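Local structure of uncharacterized CONSERVED DOMAIN PROTEIN (Vibrio cholerae, 3LKV) at residues P70-A81 and T88-T99; L120-H129 and L239-T250. The protein probably serves as the substrate-binding protein of an ABC transporter and holds a phenylalanine between its two lobes, consistent with a role in amino-acid uptake. All blocks are in the same frame, centred on the assembly; numbering follows the deposited sequence.

Contact 1: residues P70-A81 and T88-T99; sequences PDVLVGIATPTA and TKTIPIVFTAVT. With PHE (phenylalanine), chain B.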
loop_
_atom_site.group_PDB
_atom_site.type_symbol
_atom_site.label_atom_id
_atom_site.label_comp_id
_atom_site.label_asym_id
_atom_site.label_seq_id
_atom_site.Cartn_x
_atom_site.Cartn_y
_atom_site.Cartn_z
ATOM N N PRO A 70 -10.852 -14.270 -9.501
ATOM C CA PRO A 70 -9.578 -13.647 -9.832
ATOM C C PRO A 70 -8.901 -14.454 -10.932
ATOM O O PRO A 70 -9.247 -15.604 -11.126
ATOM C CB PRO A 70 -8.790 -13.758 -8.537
ATOM C CG PRO A 70 -9.308 -15.076 -7.934
ATOM C CD PRO A 70 -10.774 -15.117 -8.315
ATOM N N ASP A 71 -7.928 -13.870 -11.610
ATOM C CA ASP A 71 -7.155 -14.577 -12.647
ATOM C C ASP A 71 -6.190 -15.550 -11.979
ATOM O O ASP A 71 -5.917 -16.653 -12.501
ATOM C CB ASP A 71 -6.404 -13.578 -13.517
ATOM C CG ASP A 71 -7.347 -12.593 -14.252
ATOM O OD1 ASP A 71 -8.090 -13.061 -15.124
ATOM O OD2 ASP A 71 -7.391 -11.354 -13.980
ATOM N N VAL A 72 -5.622 -15.154 -10.842
ATOM C CA VAL A 72 -4.656 -16.005 -10.172
ATOM C C VAL A 72 -4.800 -15.849 -8.673
ATOM O O VAL A 72 -4.985 -14.724 -8.166
ATOM C CB VAL A 72 -3.149 -15.680 -10.570
ATOM C CG1 VAL A 72 -2.209 -16.632 -9.859
ATOM C CG2 VAL A 72 -2.955 -15.794 -12.084
ATOM N N LEU A 73 -4.748 -16.977 -7.983
ATOM C CA LEU A 73 -4.786 -16.987 -6.525
ATOM C C LEU A 73 -3.380 -17.283 -6.021
ATOM O O LEU A 73 -2.699 -18.124 -6.603
ATOM C CB LEU A 73 -5.748 -18.035 -6.013
ATOM C CG LEU A 73 -7.226 -17.825 -6.276
ATOM C CD1 LEU A 73 -7.922 -19.219 -6.323
ATOM C CD2 LEU A 73 -7.820 -16.944 -5.172
ATOM N N VAL A 74 -2.936 -16.562 -5.003
ATOM C CA VAL A 74 -1.603 -16.756 -4.456
ATOM C C VAL A 74 -1.768 -17.144 -2.991
ATOM O O VAL A 74 -2.459 -16.425 -2.215
ATOM C CB VAL A 74 -0.726 -15.485 -4.564
ATOM C CG1 VAL A 74 0.591 -15.714 -3.822
ATOM C CG2 VAL A 74 -0.464 -15.117 -6.050
ATOM N N GLY A 75 -1.244 -18.294 -2.623
ATOM C CA GLY A 75 -1.306 -18.709 -1.232
ATOM C C GLY A 75 0.067 -18.597 -0.615
ATOM O O GLY A 75 0.991 -19.377 -0.947
ATOM N N ILE A 76 0.225 -17.650 0.288
ATOM C CA ILE A 76 1.477 -17.479 0.949
ATOM C C ILE A 76 1.381 -18.247 2.299
ATOM O O ILE A 76 0.586 -17.882 3.186
ATOM C CB ILE A 76 1.746 -16.005 1.236
ATOM C CG1 ILE A 76 1.796 -15.178 -0.032
ATOM C CG2 ILE A 76 3.026 -15.847 2.010
ATOM C CD1 ILE A 76 2.021 -13.616 0.229
ATOM N N ALA A 77 2.210 -19.283 2.429
ATOM C CA ALA A 77 2.282 -20.169 3.597
ATOM C C ALA A 77 1.320 -21.339 3.424
ATOM O O ALA A 77 0.357 -21.281 2.660
ATOM C CB ALA A 77 2.070 -19.422 4.939
ATOM N N THR A 78 1.608 -22.418 4.132
ATOM C CA THR A 78 0.968 -23.705 3.865
ATOM C C THR A 78 -0.532 -23.756 4.147
ATOM O O THR A 78 -1.305 -24.255 3.328
ATOM C CB THR A 78 1.724 -24.849 4.601
ATOM O OG1 THR A 78 3.008 -24.993 3.987
ATOM C CG2 THR A 78 0.966 -26.170 4.483
ATOM N N PRO A 79 -0.957 -23.266 5.318
ATOM C CA PRO A 79 -2.385 -23.450 5.672
ATOM C C PRO A 79 -3.312 -22.657 4.735
ATOM O O PRO A 79 -4.343 -23.156 4.334
ATOM C CB PRO A 79 -2.476 -22.973 7.128
ATOM C CG PRO A 79 -1.093 -22.887 7.610
ATOM C CD PRO A 79 -0.181 -22.693 6.410
ATOM N N THR A 80 -2.891 -21.486 4.283
ATOM C CA THR A 80 -3.736 -20.692 3.383
ATOM C C THR A 80 -3.674 -21.309 1.998
ATOM O O THR A 80 -4.692 -21.395 1.350
ATOM C CB THR A 80 -3.306 -19.222 3.389
ATOM O OG1 THR A 80 -1.941 -19.145 3.822
ATOM C CG2 THR A 80 -4.156 -18.425 4.423
ATOM N N ALA A 81 -2.514 -21.843 1.593
ATOM C CA ALA A 81 -2.452 -22.549 0.306
ATOM C C ALA A 81 -3.376 -23.740 0.308
ATOM O O ALA A 81 -4.087 -23.954 -0.652
ATOM C CB ALA A 81 -1.029 -22.968 -0.063
ATOM N N THR A 88 -10.795 -24.315 -4.867
ATOM C CA THR A 88 -10.839 -24.360 -6.317
ATOM C C THR A 88 -9.908 -25.389 -6.940
ATOM O O THR A 88 -8.770 -25.512 -6.548
ATOM C CB THR A 88 -10.527 -22.989 -6.964
ATOM O OG1 THR A 88 -10.765 -23.087 -8.385
ATOM C CG2 THR A 88 -9.050 -22.581 -6.741
ATOM N N LYS A 89 -10.413 -26.074 -7.958
ATOM C CA LYS A 89 -9.625 -27.019 -8.754
ATOM C C LYS A 89 -9.230 -26.504 -10.145
ATOM O O LYS A 89 -8.633 -27.257 -10.915
ATOM C CB LYS A 89 -10.451 -28.321 -8.996
ATOM C CG LYS A 89 -11.062 -28.967 -7.757
ATOM C CD LYS A 89 -10.007 -29.366 -6.714
ATOM C CE LYS A 89 -10.695 -29.577 -5.322
ATOM N NZ LYS A 89 -9.686 -29.864 -4.284
ATOM N N THR A 90 -9.586 -25.275 -10.475
ATOM C CA THR A 90 -9.481 -24.754 -11.833
ATOM C C THR A 90 -8.854 -23.363 -11.912
ATOM O O THR A 90 -8.193 -23.008 -12.893
ATOM C CB THR A 90 -10.870 -24.594 -12.415
ATOM O OG1 THR A 90 -11.661 -23.883 -11.462
ATOM C CG2 THR A 90 -11.536 -25.967 -12.652
ATOM N N ILE A 91 -9.132 -22.507 -10.942
ATOM C CA ILE A 91 -8.439 -21.207 -10.902
ATOM C C ILE A 91 -6.988 -21.475 -10.563
ATOM O O ILE A 91 -6.682 -22.174 -9.617
ATOM C CB ILE A 91 -9.067 -20.211 -9.893
ATOM C CG1 ILE A 91 -10.588 -20.065 -10.186
ATOM C CG2 ILE A 91 -8.367 -18.890 -9.973
ATOM C CD1 ILE A 91 -11.261 -19.072 -9.231
ATOM N N PRO A 92 -6.059 -20.954 -11.371
ATOM C CA PRO A 92 -4.658 -21.132 -11.020
ATOM C C PRO A 92 -4.307 -20.665 -9.622
ATOM O O PRO A 92 -4.684 -19.538 -9.217
ATOM C CB PRO A 92 -3.929 -20.275 -12.072
ATOM C CG PRO A 92 -4.900 -20.185 -13.186
ATOM C CD PRO A 92 -6.215 -20.045 -12.525
ATOM N N ILE A 93 -3.569 -21.523 -8.907
ATOM C CA ILE A 93 -3.036 -21.266 -7.582
ATOM C C ILE A 93 -1.517 -21.326 -7.666
ATOM O O ILE A 93 -0.941 -22.324 -8.117
ATOM C CB ILE A 93 -3.471 -22.308 -6.569
ATOM C CG1 ILE A 93 -5.005 -22.260 -6.403
ATOM C CG2 ILE A 93 -2.752 -22.064 -5.258
ATOM C CD1 ILE A 93 -5.667 -23.474 -5.760
ATOM N N VAL A 94 -0.875 -20.261 -7.221
ATOM C CA VAL A 94 0.571 -20.238 -7.064
ATOM C C VAL A 94 0.832 -20.134 -5.579
ATOM O O VAL A 94 0.481 -19.142 -4.950
ATOM C CB VAL A 94 1.169 -19.018 -7.702
ATOM C CG1 VAL A 94 2.664 -19.003 -7.422
ATOM C CG2 VAL A 94 0.831 -19.006 -9.242
ATOM N N PHE A 95 1.398 -21.154 -5.000
ATOM C CA PHE A 95 1.721 -21.065 -3.593
ATOM C C PHE A 95 3.137 -20.572 -3.507
ATOM O O PHE A 95 3.917 -20.648 -4.483
ATOM C CB PHE A 95 1.590 -22.409 -2.869
ATOM C CG PHE A 95 2.430 -23.522 -3.479
ATOM C CD1 PHE A 95 3.787 -23.590 -3.246
ATOM C CD2 PHE A 95 1.850 -24.484 -4.249
ATOM C CE1 PHE A 95 4.538 -24.592 -3.775
ATOM C CE2 PHE A 95 2.600 -25.524 -4.802
ATOM C CZ PHE A 95 3.943 -25.565 -4.559
ATOM N N THR A 96 3.451 -20.021 -2.348
ATOM C CA THR A 96 4.739 -19.480 -2.094
ATOM C C THR A 96 5.091 -19.543 -0.623
ATOM O O THR A 96 4.253 -19.552 0.219
ATOM C CB THR A 96 4.870 -18.067 -2.704
ATOM O OG1 THR A 96 6.244 -17.692 -2.643
ATOM C CG2 THR A 96 3.993 -16.998 -1.995
ATOM N N ALA A 97 6.370 -19.685 -0.347
ATOM C CA ALA A 97 6.902 -19.857 0.977
ATOM C C ALA A 97 6.247 -21.034 1.641
ATOM O O ALA A 97 5.890 -20.994 2.833
ATOM C CB ALA A 97 6.739 -18.527 1.828
ATOM N N VAL A 98 6.086 -22.104 0.855
ATOM C CA VAL A 98 5.568 -23.369 1.401
ATOM C C VAL A 98 6.708 -24.382 1.590
ATOM O O VAL A 98 7.451 -24.717 0.653
ATOM C CB VAL A 98 4.493 -23.957 0.509
ATOM C CG1 VAL A 98 4.252 -25.441 0.878
ATOM C CG2 VAL A 98 3.207 -23.056 0.552
ATOM N N THR A 99 6.851 -24.878 2.803
ATOM C CA THR A 99 7.987 -25.692 3.181
ATOM C C THR A 99 8.055 -27.015 2.383
ATOM O O THR A 99 9.108 -27.357 1.818
ATOM C CB THR A 99 7.915 -25.988 4.698
ATOM O OG1 THR A 99 8.262 -24.781 5.434
ATOM C CG2 THR A 99 8.773 -27.199 5.067
HETATM N N PHE B . 7.329 -22.143 5.041
HETATM C CA PHE B . 6.211 -21.779 6.000
HETATM C C PHE B . 4.923 -22.534 5.570
HETATM O O PHE B . 5.068 -23.541 4.818
HETATM C CB PHE B . 6.010 -20.260 6.102
HETATM C CG PHE B . 7.068 -19.568 6.957
HETATM C CD1 PHE B . 7.060 -19.713 8.357
HETATM C CD2 PHE B . 8.065 -18.809 6.385
HETATM C CE1 PHE B . 8.013 -19.131 9.128
HETATM C CE2 PHE B . 9.019 -18.211 7.152
HETATM C CZ PHE B . 9.023 -18.361 8.522
HETATM O OXT PHE B . 3.773 -22.222 5.952
#
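Leu73 and Ile93 pair as parallel neighbours within the sheet, and so do Val74 with Val94, Gly75 with Phe95 and Ile76 with Thr96. Five backbone bonds hold the two strands together. Leu73 N gives to Pro92 O at 2.8 Å, and Leu73 O accepts from Val94 N. Gly75 repeats this with Val94 O and Thr96 N, and Ala77 N to Thr96 O closes the ladder at 3.0 Å.

Apolar packing lies on both faces. On the face of Leu73, its CD1 meets Thr88 CG2 tip to tip at 3.6 Å and Ile91 CG2 at 3.7 Å. Phe65 and Val66 of helix 55-66 also touch Leu73. On the face of Val74, Ile76 CG1 lies beside Thr96 CG2, pointing the same way and tight at 3.5 Å. Thr96 places OG1 anti to its backbone N (chi1 -169°), which turns the methyl to Ile76; the hydroxyl bonds Thr250.

Polar bonds to the bound phenylalanine gather at the C-terminal ends of the strands. Thr78 N gives to ligand OXT at 2.8 Å, and Thr78 OG1 gives to ligand O. Thr99 N also reaches ligand O. The ligand N gives to Ala97 O at 2.9 Å and to Thr99 OG1 at 2.8 Å.

The contact is the parallel pair of a beta-alpha-beta unit. Ala77 occupies the N-cap position of helix 78-87, so the carboxylate sits at a helix N terminus, whose dipole would probably favour its negative charge. Carbonyl and hydroxyl oxygens receive the amino group, a chemistry suited to a free amino acid.

Contact 2: residues L120-H129 and L239-T250; sequences LSDLSPVEQH and LGFDYYQIGVQT. With PHE (phenylalanine), chain B.
Asp122 meets Tyr243 in the middle of the contact, at the bound phenylalanine. Its CB lies 3.6 Å from Tyr243 OH, and also touches CD2 of Phe241 and CD1 of Ile246. CG falls between the backbone N and the carbonyl carbon (chi1 65°), and the carboxylate reaches both Tyr243 and the ligand. OD1 approaches Thr99 N and the ligand amino group. OD2 accepts from Tyr243 OH in a very short bond of 2.5 Å, and from the ligand N at 2.8 Å. The carboxylate stands at the edge of the tyrosine ring, its plane turned 78° from the ring plane.

The ring of Phe241 turns its edge to the backbone just beyond. Asp122 O lies 3.3 Å from CE2 of Phe241, and Leu123 O is as close to its CZ, both near the ring plane. Pro125 CD packs obliquely on Phe241 CZ.

At one end, His129 NE2 gives to Leu239 O at 2.9 Å, with an N-H...O angle of 151°. Tyr198 takes up ND1, so both ring nitrogens are engaged and the rotation is fixed. Leu239 CB and CD2 pack against CD2 of the same ring.

At the other, Leu120 CD1 presses on Gln249 CB and lies 3.3 Å from Thr250 N.

The end of strand 117-121 packs on helix 243-258, and helix 126-136 on the end of strand 237-240. Two chain crossings between the lobes thus run side by side, as in the hinge of periplasmic binding proteins. A charged Asp122 carboxylate would probably stabilise a protonated ligand amine. The bond from Tyr243 probably fixes how the carboxylate is turned.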
loop_
_atom_site.group_PDB
_atom_site.type_symbol
_atom_site.label_atom_id
_atom_site.label_comp_id
_atom_site.label_asym_id
_atom_site.label_seq_id
_atom_site.Cartn_x
_atom_site.Cartn_y
_atom_site.Cartn_z
ATOM N N LEU A 120 6.344 -22.070 -5.322
ATOM C CA LEU A 120 7.695 -22.014 -4.768
ATOM C C LEU A 120 7.741 -22.567 -3.341
ATOM O O LEU A 120 6.940 -22.192 -2.468
ATOM C CB LEU A 120 8.190 -20.588 -4.771
ATOM C CG LEU A 120 8.994 -20.066 -5.963
ATOM C CD1 LEU A 120 8.870 -18.540 -6.302
ATOM C CD2 LEU A 120 10.477 -20.401 -5.681
ATOM N N SER A 121 8.719 -23.431 -3.113
ATOM C CA SER A 121 8.969 -23.992 -1.810
ATOM C C SER A 121 10.155 -23.362 -1.084
ATOM O O SER A 121 11.208 -23.121 -1.714
ATOM C CB SER A 121 9.234 -25.493 -1.952
ATOM O OG SER A 121 9.684 -25.998 -0.703
ATOM N N ASP A 122 10.012 -23.152 0.236
ATOM C CA ASP A 122 11.139 -22.661 1.114
ATOM C C ASP A 122 11.630 -23.746 2.069
ATOM O O ASP A 122 11.867 -23.494 3.251
ATOM C CB ASP A 122 10.793 -21.400 1.919
ATOM C CG ASP A 122 9.679 -21.630 2.947
ATOM O OD1 ASP A 122 8.850 -22.502 2.673
ATOM O OD2 ASP A 122 9.616 -20.942 4.014
ATOM N N LEU A 123 11.769 -24.957 1.533
ATOM C CA LEU A 123 12.151 -26.120 2.319
ATOM C C LEU A 123 13.458 -25.829 3.045
ATOM O O LEU A 123 14.389 -25.501 2.395
ATOM C CB LEU A 123 12.325 -27.341 1.431
ATOM C CG LEU A 123 12.853 -28.573 2.196
ATOM C CD1 LEU A 123 11.869 -28.951 3.298
ATOM C CD2 LEU A 123 13.112 -29.773 1.266
ATOM N N SER A 124 13.482 -25.872 4.389
ATOM C CA SER A 124 14.680 -25.576 5.165
ATOM C C SER A 124 15.727 -26.670 5.023
ATOM O O SER A 124 15.394 -27.818 5.038
ATOM C CB SER A 124 14.311 -25.534 6.628
ATOM O OG SER A 124 13.435 -24.475 6.880
ATOM N N PRO A 125 17.002 -26.311 4.915
ATOM C CA PRO A 125 18.048 -27.339 5.000
ATOM C C PRO A 125 18.322 -27.696 6.477
ATOM O O PRO A 125 19.287 -27.214 7.110
ATOM C CB PRO A 125 19.263 -26.637 4.377
ATOM C CG PRO A 125 19.057 -25.167 4.779
ATOM C CD PRO A 125 17.559 -24.940 4.937
ATOM N N VAL A 126 17.466 -28.535 7.028
ATOM C CA VAL A 126 17.524 -28.848 8.457
ATOM C C VAL A 126 18.911 -29.465 8.847
ATOM O O VAL A 126 19.514 -29.067 9.838
ATOM C CB VAL A 126 16.327 -29.761 8.825
ATOM C CG1 VAL A 126 16.400 -30.301 10.282
ATOM C CG2 VAL A 126 15.019 -29.010 8.527
ATOM N N GLU A 127 19.391 -30.430 8.059
ATOM C CA GLU A 127 20.700 -31.063 8.297
ATOM C C GLU A 127 21.802 -30.012 8.425
ATOM O O GLU A 127 22.623 -30.011 9.351
ATOM C CB GLU A 127 21.036 -32.040 7.153
ATOM C CG GLU A 127 22.499 -32.643 7.155
ATOM C CD GLU A 127 22.811 -33.553 8.348
ATOM O OE1 GLU A 127 24.021 -33.880 8.532
ATOM O OE2 GLU A 127 21.871 -33.939 9.105
ATOM N N GLN A 128 21.796 -29.085 7.499
ATOM C CA GLN A 128 22.759 -28.011 7.548
ATOM C C GLN A 128 22.578 -27.149 8.823
ATOM O O GLN A 128 23.557 -26.732 9.440
ATOM C CB GLN A 128 22.653 -27.226 6.247
ATOM C CG GLN A 128 23.744 -26.281 5.943
ATOM C CD GLN A 128 23.539 -25.536 4.595
ATOM O OE1 GLN A 128 22.617 -25.825 3.818
ATOM N NE2 GLN A 128 24.423 -24.586 4.328
ATOM N N HIS A 129 21.346 -26.934 9.265
ATOM C CA HIS A 129 21.133 -26.189 10.495
ATOM C C HIS A 129 21.684 -26.940 11.739
ATOM O O HIS A 129 22.237 -26.328 12.635
ATOM C CB HIS A 129 19.639 -25.887 10.728
ATOM C CG HIS A 129 19.056 -24.907 9.759
ATOM N ND1 HIS A 129 17.701 -24.739 9.607
ATOM C CD2 HIS A 129 19.640 -24.036 8.900
ATOM C CE1 HIS A 129 17.471 -23.811 8.691
ATOM N NE2 HIS A 129 18.633 -23.362 8.249
ATOM N N LEU A 239 20.101 -19.251 9.641
ATOM C CA LEU A 239 20.501 -19.552 8.268
ATOM C C LEU A 239 19.262 -19.652 7.379
ATOM O O LEU A 239 18.823 -20.742 7.005
ATOM C CB LEU A 239 21.353 -20.828 8.219
ATOM C CG LEU A 239 21.951 -21.202 6.872
ATOM C CD1 LEU A 239 22.982 -20.138 6.481
ATOM C CD2 LEU A 239 22.569 -22.609 6.900
ATOM N N GLY A 240 18.693 -18.507 7.053
ATOM C CA GLY A 240 17.391 -18.482 6.385
ATOM C C GLY A 240 17.454 -18.002 4.951
ATOM O O GLY A 240 18.471 -17.467 4.497
ATOM N N PHE A 241 16.349 -18.166 4.244
ATOM C CA PHE A 241 16.234 -17.649 2.872
ATOM C C PHE A 241 15.909 -16.176 2.902
ATOM O O PHE A 241 15.588 -15.594 3.955
ATOM C CB PHE A 241 15.122 -18.378 2.109
ATOM C CG PHE A 241 15.362 -19.840 1.970
ATOM C CD1 PHE A 241 16.402 -20.292 1.201
ATOM C CD2 PHE A 241 14.576 -20.764 2.643
ATOM C CE1 PHE A 241 16.665 -21.682 1.103
ATOM C CE2 PHE A 241 14.820 -22.106 2.518
ATOM C CZ PHE A 241 15.882 -22.574 1.755
ATOM N N ASP A 242 15.998 -15.586 1.721
ATOM C CA ASP A 242 15.643 -14.197 1.505
ATOM C C ASP A 242 14.195 -14.209 0.987
ATOM O O ASP A 242 13.955 -14.495 -0.172
ATOM C CB ASP A 242 16.610 -13.557 0.486
ATOM C CG ASP A 242 16.261 -12.107 0.182
ATOM O OD1 ASP A 242 15.138 -11.641 0.523
ATOM O OD2 ASP A 242 17.119 -11.433 -0.402
ATOM N N TYR A 243 13.240 -13.944 1.865
ATOM C CA TYR A 243 11.836 -14.117 1.487
ATOM C C TYR A 243 11.392 -13.027 0.489
ATOM O O TYR A 243 10.469 -13.247 -0.291
ATOM C CB TYR A 243 10.932 -14.226 2.728
ATOM C CG TYR A 243 11.044 -15.578 3.357
ATOM C CD1 TYR A 243 11.982 -15.842 4.356
ATOM C CD2 TYR A 243 10.256 -16.615 2.917
ATOM C CE1 TYR A 243 12.095 -17.135 4.898
ATOM C CE2 TYR A 243 10.363 -17.881 3.427
ATOM C CZ TYR A 243 11.289 -18.163 4.406
ATOM O OH TYR A 243 11.372 -19.438 4.926
ATOM N N TYR A 244 12.050 -11.858 0.503
ATOM C CA TYR A 244 11.698 -10.820 -0.482
ATOM C C TYR A 244 11.993 -11.380 -1.879
ATOM O O TYR A 244 11.165 -11.292 -2.742
ATOM C CB TYR A 244 12.419 -9.496 -0.202
ATOM C CG TYR A 244 12.174 -8.453 -1.244
ATOM C CD1 TYR A 244 11.079 -7.618 -1.171
ATOM C CD2 TYR A 244 13.034 -8.292 -2.309
ATOM C CE1 TYR A 244 10.832 -6.650 -2.145
ATOM C CE2 TYR A 244 12.815 -7.300 -3.278
ATOM C CZ TYR A 244 11.702 -6.499 -3.199
ATOM O OH TYR A 244 11.462 -5.526 -4.165
ATOM N N GLN A 245 13.138 -12.029 -2.072
ATOM C CA GLN A 245 13.479 -12.555 -3.392
ATOM C C GLN A 245 12.610 -13.699 -3.814
ATOM O O GLN A 245 12.360 -13.899 -5.007
ATOM C CB GLN A 245 14.958 -12.982 -3.480
ATOM C CG GLN A 245 15.967 -11.805 -3.467
ATOM C CD GLN A 245 15.647 -10.707 -4.502
ATOM O OE1 GLN A 245 15.166 -10.985 -5.605
ATOM N NE2 GLN A 245 15.893 -9.468 -4.122
ATOM N N ILE A 246 12.204 -14.501 -2.854
ATOM C CA ILE A 246 11.221 -15.562 -3.144
ATOM C C ILE A 246 9.918 -14.934 -3.644
ATOM O O ILE A 246 9.294 -15.416 -4.562
ATOM C CB ILE A 246 10.908 -16.385 -1.864
ATOM C CG1 ILE A 246 12.112 -17.240 -1.470
ATOM C CG2 ILE A 246 9.600 -17.256 -2.054
ATOM C CD1 ILE A 246 11.950 -17.905 -0.035
ATOM N N GLY A 247 9.491 -13.845 -3.030
ATOM C CA GLY A 247 8.325 -13.133 -3.538
ATOM C C GLY A 247 8.564 -12.636 -4.963
ATOM O O GLY A 247 7.715 -12.817 -5.824
ATOM N N VAL A 248 9.728 -12.037 -5.218
ATOM C CA VAL A 248 10.062 -11.605 -6.569
ATOM C C VAL A 248 10.001 -12.752 -7.563
ATOM O O VAL A 248 9.409 -12.627 -8.643
ATOM C CB VAL A 248 11.435 -10.872 -6.629
ATOM C CG1 VAL A 248 11.852 -10.541 -8.117
ATOM C CG2 VAL A 248 11.384 -9.595 -5.758
ATOM N N GLN A 249 10.512 -13.912 -7.199
ATOM C CA GLN A 249 10.409 -15.057 -8.117
ATOM C C GLN A 249 8.998 -15.571 -8.256
ATOM O O GLN A 249 8.652 -16.139 -9.283
ATOM C CB GLN A 249 11.234 -16.249 -7.656
ATOM C CG GLN A 249 12.728 -16.150 -7.645
ATOM C CD GLN A 249 13.335 -17.460 -7.064
ATOM O OE1 GLN A 249 13.008 -18.588 -7.481
ATOM N NE2 GLN A 249 14.175 -17.298 -6.078
ATOM N N THR A 250 8.190 -15.443 -7.209
ATOM C CA THR A 250 6.768 -15.788 -7.319
ATOM C C THR A 250 6.068 -15.012 -8.448
ATOM O O THR A 250 5.192 -15.537 -9.117
ATOM C CB THR A 250 6.031 -15.551 -5.997
ATOM O OG1 THR A 250 6.746 -16.185 -4.901
ATOM C CG2 THR A 250 4.585 -16.046 -6.111
HETATM N N PHE B . 7.329 -22.143 5.041
HETATM C CA PHE B . 6.211 -21.779 6.000
HETATM C C PHE B . 4.923 -22.534 5.570
HETATM O O PHE B . 5.068 -23.541 4.818
HETATM C CB PHE B . 6.010 -20.260 6.102
HETATM C CG PHE B . 7.068 -19.568 6.957
HETATM C CD1 PHE B . 7.060 -19.713 8.357
HETATM C CD2 PHE B . 8.065 -18.809 6.385
HETATM C CE1 PHE B . 8.013 -19.131 9.128
HETATM C CE2 PHE B . 9.019 -18.211 7.152
HETATM C CZ PHE B . 9.023 -18.361 8.522
HETATM O OXT PHE B . 3.773 -22.222 5.952
#

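From the N terminus, strand 72-76 comes first. Contact 1 closes the short loop through helix 78-87 when strand 93-98 returns alongside it. The chain then goes on to strand 117-121, the next neighbour in the same parallel sheet, where the first segment of contact 2 starts. That contact closes only after the chain has built much of the second sheet and come back through strand 237-240. The two loops therefore follow in series, neither nested nor crossed. Contact 1 belongs to one lobe, while contact 2 spans both. They meet at the Thr96-Thr250 hydroxyls and where Ser121 OG bonds Val98 O, and both supply groups that hold the phenylalanine.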